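Local coordinates for protein halogenase PltM (Pseudomonas fluorescens, PDB 6BZN) that halogenates phenolic substrates as an FAD-dependent enzyme, with an unusual breadth of substrates and of halides, at residues L338-T343 against L354-E359; C389-A394 against R455-L460; I189-A192 against G196-L199; S31-A36 against L138-I143. All coordinates share one frame; numbering follows the deposited sequence.

Interaction 1: L338-T343 against L354-E359; sequences LLPQAT and LITTFE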
loop_
_atom_site.group_PDB
_atom_site.type_symbol
_atom_site.label_atom_id
_atom_site.label_comp_id
_atom_site.label_asym_id
_atom_site.label_seq_id
_atom_site.Cartn_x
_atom_site.Cartn_y
_atom_site.Cartn_z
ATOM N N LEU A 338 -7.124 -11.576 -10.968
ATOM C CA LEU A 338 -5.932 -10.774 -10.771
ATOM C C LEU A 338 -6.036 -10.144 -9.395
ATOM O O LEU A 338 -7.025 -9.483 -9.084
ATOM C CB LEU A 338 -5.827 -9.658 -11.811
ATOM C CG LEU A 338 -5.317 -9.990 -13.211
ATOM C CD1 LEU A 338 -5.961 -11.212 -13.809
ATOM C CD2 LEU A 338 -5.457 -8.779 -14.117
ATOM N N LEU A 339 -5.015 -10.346 -8.575
ATOM C CA LEU A 339 -4.929 -9.612 -7.324
ATOM C C LEU A 339 -4.590 -8.137 -7.604
ATOM O O LEU A 339 -4.270 -7.767 -8.745
ATOM C CB LEU A 339 -3.930 -10.283 -6.382
ATOM C CG LEU A 339 -4.381 -11.590 -5.732
ATOM C CD1 LEU A 339 -3.285 -12.043 -4.774
ATOM C CD2 LEU A 339 -5.701 -11.484 -4.991
ATOM N N PRO A 340 -4.693 -7.270 -6.576
ATOM C CA PRO A 340 -4.574 -5.829 -6.864
ATOM C C PRO A 340 -3.325 -5.354 -7.576
ATOM O O PRO A 340 -3.463 -4.592 -8.522
ATOM C CB PRO A 340 -4.703 -5.194 -5.486
ATOM C CG PRO A 340 -5.683 -6.100 -4.821
ATOM C CD PRO A 340 -5.241 -7.484 -5.226
ATOM N N GLN A 341 -2.133 -5.801 -7.194
ATOM C CA GLN A 341 -0.919 -5.363 -7.916
ATOM C C GLN A 341 -0.939 -5.695 -9.413
ATOM O O GLN A 341 -0.434 -4.916 -10.232
ATOM C CB GLN A 341 0.351 -5.961 -7.311
ATOM C CG GLN A 341 0.738 -5.408 -5.965
ATOM C CD GLN A 341 1.323 -3.998 -6.032
ATOM O OE1 GLN A 341 0.797 -3.078 -5.402
ATOM N NE2 GLN A 341 2.434 -3.831 -6.762
ATOM N N ALA A 342 -1.501 -6.853 -9.756
ATOM C CA ALA A 342 -1.665 -7.241 -11.147
ATOM C C ALA A 342 -2.756 -6.425 -11.869
ATOM O O ALA A 342 -2.774 -6.390 -13.093
ATOM C CB ALA A 342 -1.962 -8.725 -11.239
ATOM N N THR A 343 -3.659 -5.801 -11.110
ATOM C CA THR A 343 -4.813 -5.068 -11.638
ATOM C C THR A 343 -4.560 -3.589 -11.800
ATOM O O THR A 343 -4.854 -3.002 -12.852
ATOM C CB THR A 343 -6.018 -5.225 -10.674
ATOM O OG1 THR A 343 -6.278 -6.616 -10.487
ATOM C CG2 THR A 343 -7.256 -4.575 -11.216
ATOM N N LEU A 354 -0.644 -2.091 -0.263
ATOM C CA LEU A 354 -0.719 -3.198 0.686
ATOM C C LEU A 354 -2.120 -3.392 1.251
ATOM O O LEU A 354 -2.567 -4.525 1.458
ATOM C CB LEU A 354 0.255 -2.995 1.855
ATOM C CG LEU A 354 1.715 -3.275 1.529
ATOM C CD1 LEU A 354 2.579 -2.733 2.661
ATOM C CD2 LEU A 354 1.967 -4.757 1.299
ATOM N N ILE A 355 -2.805 -2.277 1.491
ATOM C CA ILE A 355 -4.145 -2.327 2.035
ATOM C C ILE A 355 -5.069 -3.027 1.043
ATOM O O ILE A 355 -5.767 -3.981 1.407
ATOM C CB ILE A 355 -4.693 -0.914 2.338
ATOM C CG1 ILE A 355 -3.831 -0.233 3.408
ATOM C CG2 ILE A 355 -6.144 -1.015 2.756
ATOM C CD1 ILE A 355 -4.173 1.225 3.678
ATOM N N THR A 356 -5.062 -2.547 -0.204
ATOM C CA THR A 356 -5.934 -3.105 -1.229
ATOM C C THR A 356 -5.633 -4.593 -1.422
ATOM O O THR A 356 -6.564 -5.408 -1.513
ATOM C CB THR A 356 -5.782 -2.354 -2.559
ATOM O OG1 THR A 356 -5.938 -0.944 -2.333
ATOM C CG2 THR A 356 -6.803 -2.811 -3.559
ATOM N N THR A 357 -4.342 -4.936 -1.454
ATOM C CA THR A 357 -3.900 -6.333 -1.560
ATOM C C THR A 357 -4.482 -7.256 -0.479
ATOM O O THR A 357 -5.068 -8.297 -0.798
ATOM C CB THR A 357 -2.366 -6.423 -1.557
ATOM O OG1 THR A 357 -1.862 -5.759 -2.718
ATOM C CG2 THR A 357 -1.874 -7.885 -1.571
ATOM N N PHE A 358 -4.307 -6.907 0.792
ATOM C CA PHE A 358 -4.730 -7.808 1.855
ATOM C C PHE A 358 -6.244 -7.905 1.907
ATOM O O PHE A 358 -6.789 -8.979 2.184
ATOM C CB PHE A 358 -4.164 -7.393 3.225
ATOM C CG PHE A 358 -2.651 -7.386 3.297
ATOM C CD1 PHE A 358 -1.879 -8.273 2.556
ATOM C CD2 PHE A 358 -1.999 -6.507 4.145
ATOM C CE1 PHE A 358 -0.496 -8.250 2.640
ATOM C CE2 PHE A 358 -0.608 -6.481 4.230
ATOM C CZ PHE A 358 0.142 -7.344 3.467
ATOM N N GLU A 359 -6.931 -6.799 1.641
ATOM C CA GLU A 359 -8.402 -6.828 1.634
ATOM C C GLU A 359 -8.899 -7.694 0.488
ATOM O O GLU A 359 -9.838 -8.476 0.665
ATOM C CB GLU A 359 -9.023 -5.435 1.562
ATOM C CG GLU A 359 -10.543 -5.527 1.697
ATOM C CD GLU A 359 -11.253 -4.198 1.785
ATOM O OE1 GLU A 359 -10.612 -3.196 2.166
ATOM O OE2 GLU A 359 -12.474 -4.176 1.474
HETATM O O HOH W 1 -1.666 -7.751 -5.059
HETATM O O HOH W 2 0.736 -4.919 -2.515
#

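Interaction 2: C389-A394 against R455-L460; sequences CLNAVA and RFPGCL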
loop_
_atom_site.group_PDB
_atom_site.type_symbol
_atom_site.label_atom_id
_atom_site.label_comp_id
_atom_site.label_asym_id
_atom_site.label_seq_id
_atom_site.Cartn_x
_atom_site.Cartn_y
_atom_site.Cartn_z
ATOM N N CYS A 389 -11.767 -4.095 -5.941
ATOM C CA CYS A 389 -10.431 -3.754 -6.442
ATOM C C CYS A 389 -10.450 -2.540 -7.362
ATOM O O CYS A 389 -9.637 -1.607 -7.203
ATOM C CB CYS A 389 -9.770 -4.935 -7.144
ATOM S SG CYS A 389 -8.048 -4.556 -7.556
ATOM N N LEU A 390 -11.398 -2.521 -8.296
ATOM C CA LEU A 390 -11.468 -1.409 -9.245
ATOM C C LEU A 390 -11.860 -0.102 -8.531
ATOM O O LEU A 390 -11.300 0.939 -8.831
ATOM C CB LEU A 390 -12.412 -1.693 -10.414
ATOM C CG LEU A 390 -12.127 -2.925 -11.298
ATOM C CD1 LEU A 390 -12.778 -2.764 -12.676
ATOM C CD2 LEU A 390 -10.660 -3.311 -11.447
ATOM N N ASN A 391 -12.791 -0.176 -7.581
ATOM C CA ASN A 391 -13.148 1.003 -6.774
ATOM C C ASN A 391 -11.970 1.486 -5.943
ATOM O O ASN A 391 -11.769 2.694 -5.802
ATOM C CB ASN A 391 -14.335 0.726 -5.836
ATOM C CG ASN A 391 -15.660 0.601 -6.555
ATOM O OD1 ASN A 391 -15.747 0.748 -7.758
ATOM N ND2 ASN A 391 -16.717 0.320 -5.790
ATOM N N ALA A 392 -11.213 0.554 -5.370
ATOM C CA ALA A 392 -10.017 0.894 -4.574
ATOM C C ALA A 392 -8.940 1.648 -5.375
ATOM O O ALA A 392 -8.399 2.664 -4.911
ATOM C CB ALA A 392 -9.435 -0.354 -3.955
ATOM N N VAL A 393 -8.680 1.181 -6.589
ATOM C CA VAL A 393 -7.717 1.819 -7.477
ATOM C C VAL A 393 -8.214 3.217 -7.891
ATOM O O VAL A 393 -7.441 4.186 -7.900
ATOM C CB VAL A 393 -7.411 0.919 -8.703
ATOM C CG1 VAL A 393 -6.554 1.650 -9.726
ATOM C CG2 VAL A 393 -6.695 -0.357 -8.241
ATOM N N ALA A 394 -9.505 3.321 -8.200
ATOM C CA ALA A 394 -10.105 4.617 -8.541
ATOM C C ALA A 394 -10.001 5.606 -7.365
ATOM O O ALA A 394 -9.574 6.740 -7.543
ATOM C CB ALA A 394 -11.551 4.446 -8.955
ATOM N N ARG A 455 -21.084 -0.061 2.318
ATOM C CA ARG A 455 -21.703 0.769 1.281
ATOM C C ARG A 455 -20.717 1.325 0.257
ATOM O O ARG A 455 -21.135 1.633 -0.851
ATOM C CB ARG A 455 -22.524 1.916 1.889
ATOM C CG ARG A 455 -23.889 1.447 2.372
ATOM C CD ARG A 455 -24.548 2.448 3.305
ATOM N NE ARG A 455 -23.850 2.556 4.585
ATOM C CZ ARG A 455 -24.255 3.292 5.625
ATOM N NH1 ARG A 455 -25.380 3.999 5.567
ATOM N NH2 ARG A 455 -23.547 3.300 6.747
ATOM N N PHE A 456 -19.437 1.460 0.629
ATOM C CA PHE A 456 -18.416 2.063 -0.243
ATOM C C PHE A 456 -17.144 1.201 -0.279
ATOM O O PHE A 456 -16.070 1.628 0.160
ATOM C CB PHE A 456 -18.105 3.480 0.231
ATOM C CG PHE A 456 -19.330 4.325 0.418
ATOM C CD1 PHE A 456 -19.924 4.956 -0.668
ATOM C CD2 PHE A 456 -19.899 4.472 1.675
ATOM C CE1 PHE A 456 -21.072 5.728 -0.500
ATOM C CE2 PHE A 456 -21.043 5.241 1.853
ATOM C CZ PHE A 456 -21.632 5.863 0.765
ATOM N N PRO A 457 -17.260 -0.024 -0.832
ATOM C CA PRO A 457 -16.061 -0.853 -0.939
ATOM C C PRO A 457 -14.991 -0.144 -1.775
ATOM O O PRO A 457 -15.297 0.487 -2.797
ATOM C CB PRO A 457 -16.569 -2.137 -1.602
ATOM C CG PRO A 457 -17.816 -1.736 -2.328
ATOM C CD PRO A 457 -18.413 -0.597 -1.555
ATOM N N GLY A 458 -13.756 -0.185 -1.289
ATOM C CA GLY A 458 -12.639 0.476 -1.971
ATOM C C GLY A 458 -12.415 1.920 -1.550
ATOM O O GLY A 458 -11.417 2.510 -1.912
ATOM N N CYS A 459 -13.342 2.497 -0.799
ATOM C CA CYS A 459 -13.223 3.880 -0.356
ATOM C C CYS A 459 -12.628 3.919 1.046
ATOM O O CYS A 459 -12.737 2.942 1.795
ATOM C CB CYS A 459 -14.587 4.567 -0.422
ATOM S SG CYS A 459 -15.292 4.509 -2.099
ATOM N N LEU A 460 -12.026 5.049 1.405
ATOM C CA LEU A 460 -11.229 5.136 2.627
ATOM C C LEU A 460 -12.000 4.800 3.908
ATOM O O LEU A 460 -11.455 4.149 4.803
ATOM C CB LEU A 460 -10.590 6.517 2.767
ATOM C CG LEU A 460 -9.601 6.962 1.683
ATOM C CD1 LEU A 460 -9.077 8.339 2.044
ATOM C CD2 LEU A 460 -8.446 5.991 1.532
HETATM O O HOH W 3 -8.006 3.178 -2.001
#

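Interaction 3: I189-A192 against G196-L199; sequences IIDA and GSPL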
loop_
_atom_site.group_PDB
_atom_site.type_symbol
_atom_site.label_atom_id
_atom_site.label_comp_id
_atom_site.label_asym_id
_atom_site.label_seq_id
_atom_site.Cartn_x
_atom_site.Cartn_y
_atom_site.Cartn_z
ATOM N N ILE A 189 -6.809 -19.868 -11.612
ATOM C CA ILE A 189 -5.480 -19.236 -11.545
ATOM C C ILE A 189 -5.595 -17.836 -10.929
ATOM O O ILE A 189 -6.460 -17.054 -11.304
ATOM C CB ILE A 189 -4.745 -19.253 -12.912
ATOM C CG1 ILE A 189 -3.311 -18.738 -12.764
ATOM C CG2 ILE A 189 -5.466 -18.465 -14.005
ATOM C CD1 ILE A 189 -2.384 -19.235 -13.867
ATOM N N ILE A 190 -4.742 -17.561 -9.949
ATOM C CA ILE A 190 -4.680 -16.253 -9.294
ATOM C C ILE A 190 -3.365 -15.592 -9.673
ATOM O O ILE A 190 -2.301 -16.163 -9.453
ATOM C CB ILE A 190 -4.791 -16.383 -7.769
ATOM C CG1 ILE A 190 -6.152 -16.974 -7.423
ATOM C CG2 ILE A 190 -4.622 -15.026 -7.076
ATOM C CD1 ILE A 190 -6.286 -17.417 -5.985
ATOM N N ASP A 191 -3.443 -14.399 -10.251
ATOM C CA ASP A 191 -2.256 -13.635 -10.571
ATOM C C ASP A 191 -1.895 -12.738 -9.390
ATOM O O ASP A 191 -2.516 -11.680 -9.178
ATOM C CB ASP A 191 -2.440 -12.784 -11.824
ATOM C CG ASP A 191 -1.120 -12.262 -12.377
ATOM O OD1 ASP A 191 -0.137 -12.096 -11.611
ATOM O OD2 ASP A 191 -1.061 -12.037 -13.610
ATOM N N ALA A 192 -0.864 -13.150 -8.663
ATOM C CA ALA A 192 -0.361 -12.429 -7.500
ATOM C C ALA A 192 0.961 -11.740 -7.826
ATOM O O ALA A 192 1.715 -11.382 -6.924
ATOM C CB ALA A 192 -0.186 -13.402 -6.334
ATOM N N GLY A 196 4.558 -7.137 -13.775
ATOM C CA GLY A 196 4.778 -8.267 -14.691
ATOM C C GLY A 196 3.686 -9.334 -14.765
ATOM O O GLY A 196 3.937 -10.441 -15.230
ATOM N N SER A 197 2.478 -9.010 -14.317
ATOM C CA SER A 197 1.314 -9.905 -14.438
ATOM C C SER A 197 1.181 -10.511 -15.862
ATOM O O SER A 197 0.806 -9.799 -16.795
ATOM C CB SER A 197 0.046 -9.125 -14.077
ATOM O OG SER A 197 -1.136 -9.798 -14.490
ATOM N N PRO A 198 1.491 -11.818 -16.028
ATOM C CA PRO A 198 1.422 -12.432 -17.368
ATOM C C PRO A 198 -0.019 -12.676 -17.849
ATOM O O PRO A 198 -0.263 -12.733 -19.068
ATOM C CB PRO A 198 2.165 -13.754 -17.180
ATOM C CG PRO A 198 1.865 -14.116 -15.763
ATOM C CD PRO A 198 1.843 -12.817 -14.993
ATOM N N LEU A 199 -0.953 -12.809 -16.902
ATOM C CA LEU A 199 -2.370 -12.819 -17.217
ATOM C C LEU A 199 -2.808 -11.464 -17.659
ATOM O O LEU A 199 -3.589 -11.357 -18.579
ATOM C CB LEU A 199 -3.249 -13.237 -16.030
ATOM C CG LEU A 199 -3.392 -14.730 -15.800
ATOM C CD1 LEU A 199 -4.240 -14.951 -14.576
ATOM C CD2 LEU A 199 -4.023 -15.399 -17.013
#

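Interaction 4: S31-A36 against L138-I143; sequences SGIAGA and LFRQDI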
loop_
_atom_site.group_PDB
_atom_site.type_symbol
_atom_site.label_atom_id
_atom_site.label_comp_id
_atom_site.label_asym_id
_atom_site.label_seq_id
_atom_site.Cartn_x
_atom_site.Cartn_y
_atom_site.Cartn_z
ATOM N N SER A 31 5.290 -15.420 -5.721
ATOM C CA SER A 31 5.539 -15.994 -4.413
ATOM C C SER A 31 5.923 -14.907 -3.407
ATOM O O SER A 31 6.517 -15.229 -2.373
ATOM C CB SER A 31 6.652 -17.041 -4.501
ATOM O OG SER A 31 7.897 -16.434 -4.846
ATOM N N GLY A 32 5.596 -13.645 -3.710
ATOM C CA GLY A 32 5.740 -12.533 -2.779
ATOM C C GLY A 32 4.641 -12.608 -1.729
ATOM O O GLY A 32 3.859 -13.557 -1.698
ATOM N N ILE A 33 4.551 -11.605 -0.869
ATOM C CA ILE A 33 3.624 -11.697 0.251
ATOM C C ILE A 33 2.179 -11.968 -0.181
ATOM O O ILE A 33 1.484 -12.733 0.476
ATOM C CB ILE A 33 3.686 -10.454 1.165
ATOM C CG1 ILE A 33 2.934 -10.721 2.476
ATOM C CG2 ILE A 33 3.166 -9.209 0.457
ATOM C CD1 ILE A 33 3.275 -9.709 3.559
ATOM N N ALA A 34 1.732 -11.349 -1.271
ATOM C CA ALA A 34 0.371 -11.579 -1.770
ATOM C C ALA A 34 0.147 -13.034 -2.153
ATOM O O ALA A 34 -0.809 -13.659 -1.695
ATOM C CB ALA A 34 0.080 -10.683 -2.953
ATOM N N GLY A 35 1.031 -13.574 -2.983
ATOM C CA GLY A 35 0.887 -14.965 -3.449
ATOM C C GLY A 35 1.025 -15.967 -2.315
ATOM O O GLY A 35 0.274 -16.946 -2.230
ATOM N N ALA A 36 1.976 -15.702 -1.428
ATOM C CA ALA A 36 2.234 -16.571 -0.295
ATOM C C ALA A 36 1.060 -16.626 0.683
ATOM O O ALA A 36 0.680 -17.700 1.131
ATOM C CB ALA A 36 3.480 -16.128 0.436
ATOM N N LEU A 138 8.461 -2.614 6.745
ATOM C CA LEU A 138 8.684 -4.006 6.362
ATOM C C LEU A 138 9.900 -4.148 5.471
ATOM O O LEU A 138 9.946 -3.548 4.394
ATOM C CB LEU A 138 7.452 -4.527 5.629
ATOM C CG LEU A 138 6.118 -4.491 6.369
ATOM C CD1 LEU A 138 4.996 -4.766 5.402
ATOM C CD2 LEU A 138 6.089 -5.507 7.497
ATOM N N PHE A 139 10.889 -4.928 5.913
ATOM C CA PHE A 139 12.053 -5.246 5.104
ATOM C C PHE A 139 11.628 -6.440 4.281
ATOM O O PHE A 139 11.673 -7.582 4.742
ATOM C CB PHE A 139 13.272 -5.532 5.996
ATOM C CG PHE A 139 14.578 -5.680 5.258
ATOM C CD1 PHE A 139 15.008 -4.713 4.352
ATOM C CD2 PHE A 139 15.424 -6.767 5.519
ATOM C CE1 PHE A 139 16.232 -4.834 3.701
ATOM C CE2 PHE A 139 16.651 -6.887 4.862
ATOM C CZ PHE A 139 17.051 -5.918 3.960
ATOM N N ARG A 140 11.174 -6.165 3.062
ATOM C CA ARG A 140 10.370 -7.145 2.320
ATOM C C ARG A 140 11.099 -8.440 1.964
ATOM O O ARG A 140 10.486 -9.514 1.964
ATOM C CB ARG A 140 9.767 -6.495 1.079
ATOM C CG ARG A 140 8.716 -5.430 1.390
ATOM C CD ARG A 140 7.416 -6.004 1.947
ATOM N NE ARG A 140 6.846 -6.924 0.960
ATOM C CZ ARG A 140 6.103 -6.564 -0.084
ATOM N NH1 ARG A 140 5.704 -5.313 -0.255
ATOM N NH2 ARG A 140 5.712 -7.496 -0.943
ATOM N N GLN A 141 12.405 -8.379 1.711
ATOM C CA GLN A 141 13.135 -9.633 1.501
ATOM C C GLN A 141 12.914 -10.656 2.612
ATOM O O GLN A 141 12.823 -11.844 2.347
ATOM C CB GLN A 141 14.633 -9.407 1.274
ATOM C CG GLN A 141 15.395 -8.752 2.410
ATOM C CD GLN A 141 16.893 -8.942 2.263
ATOM O OE1 GLN A 141 17.541 -8.245 1.492
ATOM N NE2 GLN A 141 17.453 -9.903 3.018
ATOM N N ASP A 142 12.850 -10.206 3.860
ATOM C CA ASP A 142 12.720 -11.130 4.992
ATOM C C ASP A 142 11.265 -11.428 5.294
ATOM O O ASP A 142 10.909 -12.568 5.587
ATOM C CB ASP A 142 13.415 -10.579 6.228
ATOM C CG ASP A 142 14.953 -10.591 6.115
ATOM O OD1 ASP A 142 15.531 -11.210 5.182
ATOM O OD2 ASP A 142 15.588 -9.948 6.989
ATOM N N ILE A 143 10.420 -10.408 5.194
ATOM C CA ILE A 143 8.991 -10.562 5.426
ATOM C C ILE A 143 8.384 -11.534 4.416
ATOM O O ILE A 143 7.664 -12.456 4.807
ATOM C CB ILE A 143 8.271 -9.186 5.372
ATOM C CG1 ILE A 143 8.724 -8.294 6.534
ATOM C CG2 ILE A 143 6.753 -9.332 5.346
ATOM C CD1 ILE A 143 8.314 -8.755 7.913
#

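Interaction 1: L338-T343 against L354-E359
Pro340 opens the short helix 340-343 by packing its ring against helix 352-374, within the FAD-binding part of this flavin-dependent halogenase, whose parallel sheet has strand 336-338, ending at Leu338, at its border. Leu339 is the N-cap of the short helix, and its carbonyl O accepts a bond from Thr343 OG1 that arrives from above the carbonyl plane. The close half of the contact is made mostly of carbon contacts, with one carbonyl against the ring. Pro340 CG lies 3.7 Å from Thr356 CG2 and 3.5 Å from Thr356 O, while CB of the same ring is 3.7 Å from that methyl, so two ring carbons, CB and CG, meet the same methyl. The methyl is turned this way because Thr356 CG2 stands anti to its own N (OG1 at chi1 -52°), which sends OG1 to Arg352 O, one turn back. The ring also reaches the backbone of Thr357. The other half is looser and carries water. Gln341 CG approaches Thr357 OG1 no nearer than 4.2 Å, and two waters bridge the segments: one accepts from Gln341 N, the other donates weakly to Gln341 OE1. Gln341 and Leu354 contact FAD in structures of this enzyme, so the watered side probably lies towards the flavin-binding region. Thr357 OG1, itself bonded to Gly353 O, accepts from both waters, the second at 2.7 Å from this oxygen.

Interaction 2: C389-A394 against R455-L460
Asn391 and Pro457 lie side by side and point the same way, the amide nitrogen of one beside CG of the other, where a type II beta turn, Phe456 to Cys459, is pressed against helix 383-406. With its CG beside the backbone N (chi1 -72°), Asn391 brings ND2 to 4.2 Å from Pro457 CG and lets it give a weak hydrogen bond of 3.3 Å to Pro457 O. Asn391 CB is just as near to that carbonyl, at 3.2 Å, so the oxygen rests against the root of the side chain as well as its amide. Next in the turn, Gly458 meets the helix with its bare backbone: the CA of Ala392 and that of Gly458 are 3.7 Å apart. A CB there would collide with Ala392 N and Asn391 CB, and the positive phi of 89° also calls for glycine. Gly458 O receives a CA-H...O contact from Ala392 CA, 3.4 Å long and nearly straight at 165°. A water donates to Ala392 O and, weakly, to Gly458 O. The turn belongs to the loop joining helices 444-452 and 465-483; Pro457 also touches Arg363 of helix 352-374, whose Thr356 packs on Ala392.

Interaction 3: I189-A192 against G196-L199
Strand 188-191 and the start of helix 198-203 come nearest at Asp191 and Ser197, whose CA atoms are 6.5 Å apart, and three residues join the two segments. Asp191 turns its carboxylate across this gap: CG lies anti to the backbone N (chi1 -165°), which brings OD2 over the first residues of the helix. There OD2 takes a weak hydrogen bond from Leu199 N at 3.4 Å and lies 3.3 Å from Pro198 CD. Ser197 OG also donates to OD2, although the modelled separation is improbably short and the position of this hydroxyl is less certain. The other oxygen, OD1, is held by Ala193 N in the intervening loop. Ser197 is the N-cap of the helix, its OG accepting from Ser200 N, so the buried carboxylate sits at the helix start, where the helix dipole would probably favour its negative charge. This is the strand-to-helix passage after the fourth strand of the parallel, Rossmann-like FAD-binding sheet, and Gly196 in the same loop contacts FAD in structures of this enzyme. An alanine in place of Asp191 is likely to leave Leu199 N and Ala193 N without their carboxylate partner and the loop freer to shift. Beside the polar cluster the contact turns apolar: Leu199 crosses Ile189 at a slant, CD1 3.8 Å from Ile189 CG2, and the same CD1 lies 3.9 Å from Asp191 CB.

Interaction 4: S31-A36 against L138-I143
Ile33 extends its longer branch, CG1 set anti to the backbone N (chi1 -168°) and CD1 carried on outward, toward Ile143, while its CG2 methyl is left to face Arg140. The arginine folds back to meet it: bends at chi2 and chi3 (-70° and -60°) curl the chain so that the guanidinium ends beside the helix 33-44 start. The two side chains cross at about a right angle. Ile33 CG2 lies 3.4 Å from Arg140 NH2 and 4.0 Å from CZ of the same guanidinium, approaching it obliquely. The second meeting is purely apolar, Ile33 CD1 against Ile143 CG2 at 3.9 Å, with the two isoleucines running side by side. No hydrogen bond joins the segments; the charge of Arg140 is dealt with elsewhere, NE forming a salt bridge with Asp144 one turn on and NH1 bonding to Gly63 O, and these bonds hold the group against the methyl. Ile33, Ala34 and Arg140 contact FAD in structures of the enzyme, and Gly32 and Gly35 fit the glycine-rich GxGxxG turn of Rossmann-type dinucleotide sites, so the contact probably helps shape the flavin pocket. Helix 33-44, following the first strand of the parallel sheet, is thereby set against helix 140-153, with Phe358 of helix 352-374 also on Ile33 and Ile95 of helix 92-98 on Ile143.

Interactions 1, 3 and 4 are buried contacts of the FAD-binding part, whereas interaction 2, partly buried, lies on the far side of the chain's centre from interaction 4. Interaction 1 touches all the others: helix 352-374 meets helix 33-44 of interaction 4 through Thr357 and Ala34, and helix 383-406 of interaction 2 through Thr356 and Ala392, while Leu339 N probably bonds to Asp191 O of interaction 3. Interactions 3 and 4 also meet, Ala192 CB packing on Gly35 CA. Their chemistry differs with place: a carboxylate at a helix start in 3, a methyl beside a guanidinium and a pair of isoleucines in 4, a proline ring with bridging waters in 1, a glycine backbone and one weak amide bond in 2.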